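Local coordinates for protein tyrosine--tRNA ligase (Aeropyrum pernix, PDB 2CYA) that probably attaches tyrosine to its cognate tRNA in two steps, first activating the amino acid with ATP and then transferring it to the tRNA acceptor end, at residues 56-61 against 180-185; 97-102 against 112-117; 252-257 against 340-345. All blocks are in the same frame, centred on the assembly; numbering follows the deposited sequence.

In the fold
The three contacts illustrate how a class I synthetase is knitted together from its central sheet outward. Contacts 1 and 2 both reach the six-stranded mixed sheet, through strands 180-184 and 113-116, and their centres lie 13 Å apart; along the chain, contact 2 is nested within the loop that contact 1 closes. Helices 51-64 and 88-104 join them: M56 packs on V98, V101 and M102, and V59 on M102. Contact 3 follows later in the sequence, about 20 Å from contact 2 and 24 Å from contact 1, centre to centre. It ties helix 254-262 to helix 323-346, whose I341 and V345 meet V101, so a continuous chain of packing runs from the catalytic fold to the C-terminal helices.

Contact 1: residues 56-61 against 180-185; sequences MYKVKD and IALGGM. With SO4 (sulfate ion), chain D.
L182 reaches from strand 180-184 toward helix 51-64 and meets K58 and V59, two consecutive residues of that helix. Its side chain lies nearly perpendicular to both. The two methyl branches of the leucine bear on the aliphatic flank of the lysine: CD1 of L182 presses on CG of K58 at 3.4 Å, tighter than an ordinary carbon contact, while CD2 of L182 touches the same K58 CG at 3.8 Å and also its CB. The neighbouring V59 joins through CG2, 4.0 Å from L182 CD2, in a looser apolar contact.

The lysine serves the contact with its first carbons alone. With CG swung opposite the backbone N (chi1 -169°), it lies against the leucine; bends at chi2 and chi3 then carry NZ away, to the carbonyl oxygens of I13 and R15. The ammonium of this buried lysine is thus met by polar partners while its stem packs in a hydrophobic layer, where F69 touches both L182 and V59, and I209 touches L182. Farther along the strand, G184 N makes a weak hydrogen bond to O2 of a sulfate, probably from the crystallisation liquor. The whole is helix-on-sheet packing in the class I Rossmann-like catalytic domain, with L182 about 6 Å, side chain to side chain, from Y39, a predicted tyrosine-binding residue.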
loop_
_atom_site.group_PDB
_atom_site.type_symbol
_atom_site.label_atom_id
_atom_site.label_comp_id
_atom_site.label_asym_id
_atom_site.label_seq_id
_atom_site.Cartn_x
_atom_site.Cartn_y
_atom_site.Cartn_z
ATOM N N MET A 56 13.393 -25.444 -4.352
ATOM C CA MET A 56 14.503 -25.207 -5.270
ATOM C C MET A 56 14.507 -26.311 -6.346
ATOM O O MET A 56 14.716 -26.043 -7.519
ATOM C CB MET A 56 15.835 -25.178 -4.513
ATOM C CG MET A 56 16.005 -23.957 -3.605
ATOM S SD MET A 56 17.506 -24.061 -2.593
ATOM C CE MET A 56 17.449 -22.468 -1.674
ATOM N N TYR A 57 14.250 -27.548 -5.939
ATOM C CA TYR A 57 14.213 -28.662 -6.889
ATOM C C TYR A 57 13.049 -28.472 -7.859
ATOM O O TYR A 57 13.134 -28.848 -9.035
ATOM C CB TYR A 57 14.053 -30.001 -6.150
ATOM C CG TYR A 57 15.247 -30.383 -5.289
ATOM C CD1 TYR A 57 16.555 -30.038 -5.669
ATOM C CD2 TYR A 57 15.079 -31.137 -4.130
ATOM C CE1 TYR A 57 17.649 -30.434 -4.923
ATOM C CE2 TYR A 57 16.174 -31.547 -3.373
ATOM C CZ TYR A 57 17.460 -31.195 -3.774
ATOM O OH TYR A 57 18.545 -31.623 -3.030
ATOM N N LYS A 58 11.959 -27.891 -7.360
ATOM C CA LYS A 58 10.794 -27.657 -8.191
ATOM C C LYS A 58 11.132 -26.568 -9.214
ATOM O O LYS A 58 10.691 -26.632 -10.360
ATOM C CB LYS A 58 9.591 -27.275 -7.327
ATOM C CG LYS A 58 8.249 -27.256 -8.045
ATOM C CD LYS A 58 8.028 -28.469 -8.974
ATOM C CE LYS A 58 8.127 -29.805 -8.247
ATOM N NZ LYS A 58 7.923 -30.929 -9.222
ATOM N N VAL A 59 11.931 -25.581 -8.812
ATOM C CA VAL A 59 12.336 -24.537 -9.746
ATOM C C VAL A 59 13.079 -25.253 -10.871
ATOM O O VAL A 59 12.845 -25.001 -12.056
ATOM C CB VAL A 59 13.270 -23.499 -9.083
ATOM C CG1 VAL A 59 13.791 -22.519 -10.133
ATOM C CG2 VAL A 59 12.504 -22.741 -7.986
ATOM N N LYS A 60 13.973 -26.160 -10.494
ATOM C CA LYS A 60 14.724 -26.931 -11.486
ATOM C C LYS A 60 13.763 -27.648 -12.436
ATOM O O LYS A 60 13.966 -27.606 -13.644
ATOM C CB LYS A 60 15.632 -27.965 -10.812
ATOM C CG LYS A 60 16.376 -28.844 -11.829
ATOM C CD LYS A 60 17.501 -29.654 -11.178
ATOM C CE LYS A 60 18.172 -30.583 -12.200
ATOM N NZ LYS A 60 19.543 -31.023 -11.786
ATOM N N ASP A 61 12.717 -28.291 -11.902
ATOM C CA ASP A 61 11.746 -28.989 -12.749
ATOM C C ASP A 61 11.039 -28.038 -13.739
ATOM O O ASP A 61 10.934 -28.342 -14.928
ATOM C CB ASP A 61 10.656 -29.698 -11.923
ATOM C CG ASP A 61 11.177 -30.899 -11.128
ATOM O OD1 ASP A 61 12.311 -31.331 -11.374
ATOM O OD2 ASP A 61 10.439 -31.418 -10.255
ATOM N N ILE A 180 2.177 -18.779 -14.142
ATOM C CA ILE A 180 2.308 -19.700 -13.009
ATOM C C ILE A 180 2.981 -19.123 -11.764
ATOM O O ILE A 180 4.002 -18.453 -11.842
ATOM C CB ILE A 180 3.154 -20.941 -13.385
ATOM C CG1 ILE A 180 2.513 -21.728 -14.528
ATOM C CG2 ILE A 180 3.304 -21.835 -12.168
ATOM C CD1 ILE A 180 3.453 -22.791 -15.087
ATOM N N ALA A 181 2.425 -19.456 -10.611
ATOM C CA ALA A 181 2.960 -19.027 -9.332
ATOM C C ALA A 181 3.327 -20.285 -8.533
ATOM O O ALA A 181 2.452 -21.046 -8.127
ATOM C CB ALA A 181 1.908 -18.215 -8.571
ATOM N N LEU A 182 4.617 -20.518 -8.332
ATOM C CA LEU A 182 5.062 -21.659 -7.547
ATOM C C LEU A 182 5.289 -21.172 -6.120
ATOM O O LEU A 182 5.711 -20.038 -5.905
ATOM C CB LEU A 182 6.380 -22.201 -8.103
ATOM C CG LEU A 182 7.118 -23.243 -7.258
ATOM C CD1 LEU A 182 6.357 -24.560 -7.340
ATOM C CD2 LEU A 182 8.558 -23.432 -7.769
ATOM N N GLY A 183 5.006 -22.024 -5.145
ATOM C CA GLY A 183 5.230 -21.647 -3.770
ATOM C C GLY A 183 4.837 -22.762 -2.826
ATOM O O GLY A 183 4.203 -23.743 -3.230
ATOM N N GLY A 184 5.220 -22.623 -1.560
ATOM C CA GLY A 184 4.857 -23.618 -0.577
ATOM C C GLY A 184 3.373 -23.482 -0.308
ATOM O O GLY A 184 2.739 -22.505 -0.723
ATOM N N MET A 185 2.804 -24.450 0.394
ATOM C CA MET A 185 1.383 -24.403 0.720
ATOM C C MET A 185 1.048 -23.213 1.585
ATOM O O MET A 185 -0.118 -22.859 1.718
ATOM C CB MET A 185 0.952 -25.683 1.432
ATOM C CG MET A 185 0.670 -26.825 0.489
ATOM S SD MET A 185 -0.751 -26.476 -0.584
ATOM C CE MET A 185 -2.117 -27.009 0.451
HETATM S S SO4 D . 8.020 -20.715 0.576
HETATM O O1 SO4 D . 7.804 -19.922 -0.712
HETATM O O2 SO4 D . 6.854 -21.686 0.714
HETATM O O3 SO4 D . 9.187 -21.489 0.396
HETATM O O4 SO4 D . 7.845 -19.772 1.628
#

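Contact 2: residues 97-102 against 112-117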
loop_
_atom_site.group_PDB
_atom_site.type_symbol
_atom_site.label_atom_id
_atom_site.label_comp_id
_atom_site.label_asym_id
_atom_site.label_seq_id
_atom_site.Cartn_x
_atom_site.Cartn_y
_atom_site.Cartn_z
ATOM N N ILE A 97 23.076 -15.886 -0.371
ATOM C CA ILE A 97 23.363 -17.250 0.037
ATOM C C ILE A 97 22.403 -18.221 -0.663
ATOM O O ILE A 97 22.813 -19.278 -1.143
ATOM C CB ILE A 97 23.267 -17.381 1.565
ATOM C CG1 ILE A 97 24.404 -16.570 2.201
ATOM C CG2 ILE A 97 23.387 -18.847 1.989
ATOM C CD1 ILE A 97 24.388 -16.540 3.723
ATOM N N VAL A 98 21.130 -17.860 -0.738
ATOM C CA VAL A 98 20.154 -18.697 -1.413
ATOM C C VAL A 98 20.583 -18.937 -2.869
ATOM O O VAL A 98 20.477 -20.062 -3.360
ATOM C CB VAL A 98 18.735 -18.048 -1.340
ATOM C CG1 VAL A 98 17.780 -18.675 -2.373
ATOM C CG2 VAL A 98 18.177 -18.233 0.095
ATOM N N ARG A 99 21.077 -17.906 -3.562
ATOM C CA ARG A 99 21.497 -18.118 -4.949
ATOM C C ARG A 99 22.616 -19.149 -5.037
ATOM O O ARG A 99 22.628 -19.991 -5.940
ATOM C CB ARG A 99 21.987 -16.827 -5.611
ATOM C CG ARG A 99 20.887 -15.907 -6.055
ATOM C CD ARG A 99 21.421 -14.691 -6.795
ATOM N NE ARG A 99 20.958 -13.471 -6.136
ATOM C CZ ARG A 99 21.751 -12.566 -5.569
ATOM N NH1 ARG A 99 23.073 -12.718 -5.582
ATOM N NH2 ARG A 99 21.217 -11.525 -4.945
ATOM N N ARG A 100 23.554 -19.066 -4.099
ATOM C CA ARG A 100 24.685 -19.983 -4.081
ATOM C C ARG A 100 24.225 -21.387 -3.749
ATOM O O ARG A 100 24.724 -22.358 -4.310
ATOM C CB ARG A 100 25.732 -19.525 -3.060
ATOM C CG ARG A 100 26.954 -20.434 -2.948
ATOM C CD ARG A 100 27.637 -20.637 -4.286
ATOM N NE ARG A 100 27.988 -19.364 -4.908
ATOM C CZ ARG A 100 28.910 -18.536 -4.438
ATOM N NH1 ARG A 100 29.584 -18.853 -3.338
ATOM N NH2 ARG A 100 29.141 -17.380 -5.052
ATOM N N VAL A 101 23.278 -21.486 -2.826
ATOM C CA VAL A 101 22.748 -22.779 -2.429
ATOM C C VAL A 101 22.025 -23.419 -3.609
ATOM O O VAL A 101 22.187 -24.615 -3.865
ATOM C CB VAL A 101 21.747 -22.641 -1.266
ATOM C CG1 VAL A 101 20.973 -23.958 -1.090
ATOM C CG2 VAL A 101 22.490 -22.269 0.040
ATOM N N MET A 102 21.224 -22.632 -4.326
ATOM C CA MET A 102 20.485 -23.171 -5.458
ATOM C C MET A 102 21.411 -23.743 -6.526
ATOM O O MET A 102 21.148 -24.810 -7.067
ATOM C CB MET A 102 19.564 -22.109 -6.074
ATOM C CG MET A 102 18.354 -21.800 -5.205
ATOM S SD MET A 102 17.350 -20.461 -5.858
ATOM C CE MET A 102 16.516 -21.279 -7.288
ATOM N N VAL A 112 17.777 -18.891 -14.767
ATOM C CA VAL A 112 16.818 -18.260 -13.857
ATOM C C VAL A 112 17.103 -16.768 -13.699
ATOM O O VAL A 112 18.248 -16.369 -13.559
ATOM C CB VAL A 112 16.870 -18.893 -12.442
ATOM C CG1 VAL A 112 15.840 -18.223 -11.525
ATOM C CG2 VAL A 112 16.620 -20.388 -12.522
ATOM N N ARG A 113 16.057 -15.946 -13.729
ATOM C CA ARG A 113 16.226 -14.516 -13.539
ATOM C C ARG A 113 15.934 -14.157 -12.073
ATOM O O ARG A 113 14.800 -14.263 -11.601
ATOM C CB ARG A 113 15.293 -13.744 -14.474
ATOM C CG ARG A 113 15.476 -12.232 -14.408
ATOM C CD ARG A 113 14.420 -11.485 -15.239
ATOM N NE ARG A 113 13.042 -11.817 -14.852
ATOM C CZ ARG A 113 12.094 -10.913 -14.602
ATOM N NH1 ARG A 113 12.367 -9.611 -14.689
ATOM N NH2 ARG A 113 10.863 -11.305 -14.291
ATOM N N PHE A 114 16.971 -13.765 -11.342
ATOM C CA PHE A 114 16.811 -13.377 -9.947
ATOM C C PHE A 114 16.458 -11.900 -9.915
ATOM O O PHE A 114 17.119 -11.086 -10.559
ATOM C CB PHE A 114 18.094 -13.646 -9.152
ATOM C CG PHE A 114 18.318 -15.103 -8.858
ATOM C CD1 PHE A 114 18.970 -15.920 -9.776
ATOM C CD2 PHE A 114 17.848 -15.663 -7.675
ATOM C CE1 PHE A 114 19.154 -17.283 -9.518
ATOM C CE2 PHE A 114 18.024 -17.026 -7.400
ATOM C CZ PHE A 114 18.680 -17.833 -8.325
ATOM N N VAL A 115 15.398 -11.574 -9.179
ATOM C CA VAL A 115 14.884 -10.212 -9.075
ATOM C C VAL A 115 14.727 -9.813 -7.621
ATOM O O VAL A 115 14.093 -10.534 -6.839
ATOM C CB VAL A 115 13.478 -10.111 -9.728
ATOM C CG1 VAL A 115 13.045 -8.662 -9.876
ATOM C CG2 VAL A 115 13.475 -10.808 -11.049
ATOM N N ASP A 116 15.308 -8.680 -7.257
ATOM C CA ASP A 116 15.178 -8.143 -5.895
ATOM C C ASP A 116 13.874 -7.321 -5.895
ATOM O O ASP A 116 13.621 -6.560 -6.824
ATOM C CB ASP A 116 16.369 -7.220 -5.571
ATOM C CG ASP A 116 16.343 -6.706 -4.135
ATOM O OD1 ASP A 116 15.314 -6.133 -3.709
ATOM O OD2 ASP A 116 17.352 -6.878 -3.428
ATOM N N ALA A 117 13.035 -7.480 -4.878
ATOM C CA ALA A 117 11.778 -6.728 -4.816
ATOM C C ALA A 117 11.996 -5.217 -5.036
ATOM O O ALA A 117 11.089 -4.505 -5.468
ATOM C CB ALA A 117 11.109 -6.965 -3.472
#
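The ring of F114 has an aliphatic carbon on each face, both offset toward the rim: R99 CG over one, and V112 CG1, two residues back in the same segment, over the opposite one. The arginine carbon makes a CH-pi contact: R99 CG stands 3.5 Å from the centroid of the F114 ring, 20° off its normal, with F114 CE2 its nearest atom at 3.4 Å. At the ring edge lies M102, whose SD is 3.8 Å from F114 CE2 and lies in the ring plane, an edge-on Met-aromatic contact with SD 5.0 Å from the centroid.

The side chains of R99 and F114 run antiparallel alongside one another. As the arginine runs on, its CD passes the base of the ring, 3.7 Å from F114 CG, and the guanidinium then turns steeply from the ring, the planes 76° apart. F114 CD2 meets the edge of the guanidinium, and the arrangement is no cation-pi stack; R99 NE forms a salt bridge with E73. M102 reaches the ring with SD, and the turn at chi3 (74°) sets CE near CZ.

F114 sits on strand 113-116, an outermost strand of the main sheet, and also touches V71 and E73 of neighbouring strand 68-73. Helix 88-104 covers this flank, and M102 continues inward to M56 of helix 51-64.

Contact 3: residues 252-257 against 340-345; sequences DSDDDI and PIRGAV
Two acceptors on segment 252-257, the carbonyl oxygen of D252 and the carboxylate of D254, meet the guanidinium of R342. The one hydrogen bond to backbone runs from R342 NH1 to D252 O at 2.8 Å and 160°, arriving in the carbonyl plane on a lone pair while the oxygen lies in the guanidinium plane.

The ionic part is a salt bridge in which both terminal nitrogens converge on one oxygen: R342 NH1 and R342 NH2 each stand 2.9 Å from D254 OD2. They approach from the same face of the carboxylate, NH2 on the syn side and NH1 on the anti side, each about 35° out of its plane. Carboxylate and guanidinium are turned 47° against each other. The arginine stem runs nearly straight out from helix 323-346 before bending at chi3, and so delivers the guanidinium end-on to both acceptors.

Local hydrogen bonds cap the helix start beside the acceptors. S253 OG accepts from D256 N at 2.9 Å, and a weak return bond runs from S253 N to D256 OD1, completing a capping box at the start of helix 254-262.

The other D254 oxygen, OD1, pairs with R339 one turn earlier on helix 323-346, so two arginines share this carboxylate, which probably favours its ionised form. Charge and a backbone carbonyl together thus pin the helix start to helix 323-346.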
loop_
_atom_site.group_PDB
_atom_site.type_symbol
_atom_site.label_atom_id
_atom_site.label_comp_id
_atom_site.label_asym_id
_atom_site.label_seq_id
_atom_site.Cartn_x
_atom_site.Cartn_y
_atom_site.Cartn_z
ATOM N N ASP A 252 24.881 -26.750 8.570
ATOM C CA ASP A 252 25.077 -27.513 9.801
ATOM C C ASP A 252 26.179 -28.543 9.538
ATOM O O ASP A 252 26.329 -29.031 8.411
ATOM C CB ASP A 252 23.813 -28.291 10.203
ATOM C CG ASP A 252 22.797 -27.440 10.913
ATOM O OD1 ASP A 252 23.184 -26.384 11.435
ATOM O OD2 ASP A 252 21.608 -27.837 10.961
ATOM N N SER A 253 26.923 -28.889 10.585
ATOM C CA SER A 253 28.001 -29.875 10.484
ATOM C C SER A 253 27.385 -31.258 10.343
ATOM O O SER A 253 26.190 -31.431 10.605
ATOM C CB SER A 253 28.862 -29.838 11.756
ATOM O OG SER A 253 28.099 -30.237 12.894
ATOM N N ASP A 254 28.192 -32.239 9.936
ATOM C CA ASP A 254 27.709 -33.618 9.801
ATOM C C ASP A 254 27.216 -34.083 11.177
ATOM O O ASP A 254 26.223 -34.798 11.282
ATOM C CB ASP A 254 28.835 -34.566 9.345
ATOM C CG ASP A 254 29.285 -34.316 7.908
ATOM O OD1 ASP A 254 30.265 -34.956 7.493
ATOM O OD2 ASP A 254 28.665 -33.501 7.188
ATOM N N ASP A 255 27.919 -33.682 12.235
ATOM C CA ASP A 255 27.526 -34.084 13.587
ATOM C C ASP A 255 26.201 -33.427 14.004
ATOM O O ASP A 255 25.366 -34.065 14.641
ATOM C CB ASP A 255 28.617 -33.736 14.586
ATOM C CG ASP A 255 28.321 -34.269 15.982
ATOM O OD1 ASP A 255 28.305 -33.466 16.941
ATOM O OD2 ASP A 255 28.115 -35.494 16.119
ATOM N N ASP A 256 26.006 -32.160 13.635
ATOM C CA ASP A 256 24.754 -31.453 13.947
ATOM C C ASP A 256 23.597 -32.198 13.268
ATOM O O ASP A 256 22.533 -32.396 13.864
ATOM C CB ASP A 256 24.784 -30.022 13.406
ATOM C CG ASP A 256 25.649 -29.089 14.226
ATOM O OD1 ASP A 256 26.039 -28.028 13.690
ATOM O OD2 ASP A 256 25.933 -29.400 15.398
ATOM N N ILE A 257 23.802 -32.596 12.012
ATOM C CA ILE A 257 22.767 -33.319 11.281
ATOM C C ILE A 257 22.444 -34.678 11.929
ATOM O O ILE A 257 21.283 -35.074 12.011
ATOM C CB ILE A 257 23.180 -33.520 9.797
ATOM C CG1 ILE A 257 23.250 -32.161 9.092
ATOM C CG2 ILE A 257 22.170 -34.399 9.071
ATOM C CD1 ILE A 257 23.725 -32.243 7.646
ATOM N N PRO A 340 28.188 -30.836 -0.249
ATOM C CA PRO A 340 28.589 -29.895 -1.298
ATOM C C PRO A 340 27.962 -28.497 -1.197
ATOM O O PRO A 340 28.596 -27.510 -1.573
ATOM C CB PRO A 340 28.210 -30.629 -2.594
ATOM C CG PRO A 340 27.077 -31.503 -2.169
ATOM C CD PRO A 340 27.536 -32.021 -0.827
ATOM N N ILE A 341 26.725 -28.408 -0.709
ATOM C CA ILE A 341 26.074 -27.107 -0.554
ATOM C C ILE A 341 26.805 -26.309 0.523
ATOM O O ILE A 341 27.102 -25.115 0.353
ATOM C CB ILE A 341 24.611 -27.275 -0.148
ATOM C CG1 ILE A 341 23.880 -28.020 -1.271
ATOM C CG2 ILE A 341 23.973 -25.900 0.138
ATOM C CD1 ILE A 341 22.487 -28.443 -0.940
ATOM N N ARG A 342 27.086 -26.981 1.636
ATOM C CA ARG A 342 27.799 -26.375 2.744
ATOM C C ARG A 342 29.162 -25.871 2.262
ATOM O O ARG A 342 29.600 -24.773 2.627
ATOM C CB ARG A 342 27.987 -27.410 3.850
ATOM C CG ARG A 342 28.635 -26.877 5.121
ATOM C CD ARG A 342 28.622 -27.962 6.182
ATOM N NE ARG A 342 29.283 -29.157 5.681
ATOM C CZ ARG A 342 28.998 -30.400 6.048
ATOM N NH1 ARG A 342 28.042 -30.656 6.944
ATOM N NH2 ARG A 342 29.668 -31.390 5.495
ATOM N N GLY A 343 29.824 -26.671 1.430
ATOM C CA GLY A 343 31.123 -26.287 0.906
ATOM C C GLY A 343 31.102 -25.027 0.052
ATOM O O GLY A 343 31.946 -24.142 0.223
ATOM N N ALA A 344 30.142 -24.941 -0.866
ATOM C CA ALA A 344 30.020 -23.773 -1.737
ATOM C C ALA A 344 29.768 -22.502 -0.938
ATOM O O ALA A 344 30.182 -21.418 -1.335
ATOM C CB ALA A 344 28.888 -23.982 -2.740
ATOM N N VAL A 345 29.077 -22.627 0.183
ATOM C CA VAL A 345 28.789 -21.470 1.016
ATOM C C VAL A 345 29.957 -21.104 1.929
ATOM O O VAL A 345 30.434 -19.968 1.907
ATOM C CB VAL A 345 27.561 -21.721 1.902
ATOM C CG1 VAL A 345 27.342 -20.533 2.853
ATOM C CG2 VAL A 345 26.337 -21.953 1.020
#